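Local coordinates for protein aspartate aminotransferase (Leishmania major, PDB 4H51) that probably transfers amino groups between L-aspartate and 2-oxoglutarate as a homodimeric, pyridoxal-phosphate-dependent aminotransferase, at residues C163-Y168 and S191-H196. Numbering follows the deposited sequence.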
# COMPACT_ATOMS: atom_id res chain seq x y z
N CYS B 163 -10.12 3.52 23.27
CA CYS B 163 -10.32 3.01 24.64
C CYS B 163 -9.67 1.66 24.72
O CYS B 163 -9.23 1.11 23.67
CB CYS B 163 -11.80 2.91 24.97
SG CYS B 163 -12.73 4.48 24.91
N THR B 164 -9.51 1.16 25.94
CA THR B 164 -9.02 -0.18 26.11
C THR B 164 -9.98 -1.08 26.90
O THR B 164 -10.78 -0.58 27.69
CB THR B 164 -7.65 -0.19 26.79
OG1 THR B 164 -7.80 0.36 28.12
CG2 THR B 164 -6.64 0.66 25.96
N TYR B 165 -9.91 -2.39 26.63
CA TYR B 165 -10.57 -3.38 27.48
C TYR B 165 -9.51 -4.14 28.25
O TYR B 165 -8.44 -4.47 27.71
CB TYR B 165 -11.49 -4.36 26.72
CG TYR B 165 -10.90 -5.07 25.55
CD1 TYR B 165 -10.96 -4.50 24.29
CD2 TYR B 165 -10.31 -6.30 25.69
CE1 TYR B 165 -10.43 -5.16 23.18
CE2 TYR B 165 -9.76 -6.97 24.58
CZ TYR B 165 -9.85 -6.39 23.33
OH TYR B 165 -9.33 -6.99 22.21
N ALA B 166 -9.83 -4.38 29.52
CA ALA B 166 -9.04 -5.27 30.34
C ALA B 166 -8.83 -6.59 29.60
O ALA B 166 -9.74 -7.11 28.99
CB ALA B 166 -9.75 -5.52 31.67
N TYR B 167 -7.63 -7.13 29.65
CA TYR B 167 -7.32 -8.31 28.88
C TYR B 167 -6.28 -9.14 29.61
O TYR B 167 -6.62 -10.21 30.14
CB TYR B 167 -6.90 -7.94 27.45
CG TYR B 167 -6.75 -9.17 26.59
CD1 TYR B 167 -7.88 -9.82 26.12
CD2 TYR B 167 -5.51 -9.75 26.34
CE1 TYR B 167 -7.79 -10.99 25.41
CE2 TYR B 167 -5.42 -10.91 25.58
CZ TYR B 167 -6.57 -11.53 25.11
OH TYR B 167 -6.55 -12.73 24.38
N TYR B 168 -5.04 -8.67 29.66
CA TYR B 168 -3.95 -9.45 30.28
C TYR B 168 -3.72 -9.00 31.71
O TYR B 168 -3.68 -7.81 31.98
CB TYR B 168 -2.66 -9.26 29.50
CG TYR B 168 -1.58 -10.21 29.90
CD1 TYR B 168 -1.74 -11.59 29.71
CD2 TYR B 168 -0.41 -9.76 30.44
CE1 TYR B 168 -0.76 -12.48 30.07
CE2 TYR B 168 0.60 -10.65 30.81
CZ TYR B 168 0.42 -12.00 30.61
OH TYR B 168 1.39 -12.92 30.97
N SER B 191 -20.42 0.07 20.18
CA SER B 191 -19.02 0.42 20.12
C SER B 191 -18.26 -0.54 19.19
O SER B 191 -18.81 -1.56 18.74
CB SER B 191 -18.38 0.38 21.49
OG SER B 191 -18.99 1.31 22.37
N VAL B 192 -17.04 -0.18 18.82
CA VAL B 192 -16.19 -1.03 18.00
C VAL B 192 -15.13 -1.72 18.85
O VAL B 192 -14.48 -1.05 19.66
CB VAL B 192 -15.49 -0.22 16.92
CG1 VAL B 192 -14.70 -1.18 16.01
CG2 VAL B 192 -16.50 0.55 16.09
N PHE B 193 -14.96 -3.04 18.70
CA PHE B 193 -13.94 -3.78 19.42
C PHE B 193 -13.00 -4.45 18.44
O PHE B 193 -13.44 -5.27 17.62
CB PHE B 193 -14.54 -4.84 20.31
CG PHE B 193 -15.09 -4.30 21.59
CD1 PHE B 193 -16.28 -3.58 21.59
CD2 PHE B 193 -14.37 -4.41 22.76
CE1 PHE B 193 -16.76 -3.04 22.76
CE2 PHE B 193 -14.86 -3.87 23.92
CZ PHE B 193 -16.05 -3.15 23.91
N ILE B 194 -11.71 -4.11 18.55
CA ILE B 194 -10.65 -4.84 17.83
C ILE B 194 -10.18 -6.00 18.69
O ILE B 194 -9.60 -5.81 19.75
CB ILE B 194 -9.52 -3.90 17.43
CG1 ILE B 194 -10.05 -2.81 16.50
CG2 ILE B 194 -8.36 -4.68 16.78
CD1 ILE B 194 -8.99 -1.87 15.95
N LEU B 195 -10.45 -7.21 18.19
CA LEU B 195 -10.09 -8.49 18.80
C LEU B 195 -9.03 -9.24 18.01
O LEU B 195 -9.11 -9.35 16.82
CB LEU B 195 -11.33 -9.35 18.89
CG LEU B 195 -12.54 -8.69 19.61
CD1 LEU B 195 -13.67 -9.68 19.53
CD2 LEU B 195 -12.19 -8.33 21.09
N HIS B 196 -8.03 -9.80 18.71
CA HIS B 196 -7.06 -10.66 18.07
C HIS B 196 -7.68 -12.01 17.91
O HIS B 196 -8.06 -12.64 18.92
CB HIS B 196 -5.80 -10.80 18.93
CG HIS B 196 -5.09 -9.49 19.21
ND1 HIS B 196 -3.80 -9.27 18.85
CD2 HIS B 196 -5.52 -8.32 19.81
CE1 HIS B 196 -3.43 -8.03 19.26
NE2 HIS B 196 -4.48 -7.45 19.82
O HOH W 1 -8.19 -9.41 21.67
O HOH W 2 -8.16 -12.00 22.00
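Tyr165 reaches from strand 162-169 to Phe193, Ile194 and Leu195 of strand 192-196 within the large-domain mixed sheet of the fold-type I pyridoxal-phosphate enzymes. Strand 140-144 runs between the two, parallel to both; it accounts for the 8.9 Å between the segment axes, which are strongly twisted against each other, and for the absence of direct backbone pairing. Tyr165 therefore bridges two strands that are not sheet neighbours. Its CB points toward segment 191-196, and a first torsion that leaves CG flanked by the backbone N and C (chi1 52°) carries the ring to Phe193 and Leu195, while helix 177-186 adds Met180 and Asp183 beside it. The packed part is apolar: Tyr165 CD1 lies 3.7 Å from Phe193 CD2, at the edge of the phenylalanine ring, but the ring planes meet at 39°, neither stacked nor perpendicular. Farther along the tyrosine, its CZ is 3.8 Å from Leu195 CD2, the two side chains crossing at roughly a right angle. Toward His196 and Tyr167 the direct contacts give way to two water-mediated links. One water donates to Tyr165 OH and accepts from His196 N at 3.0 Å; a second, ordered between buried residues, links Tyr167 OH to His196 O. The buried Tyr165 hydroxyl thus takes one bond from water and gives another: Tyr165 OH donates to Ile194 O at 2.7 Å, approaching at 139° at the oxygen, somewhat out of the carbonyl plane.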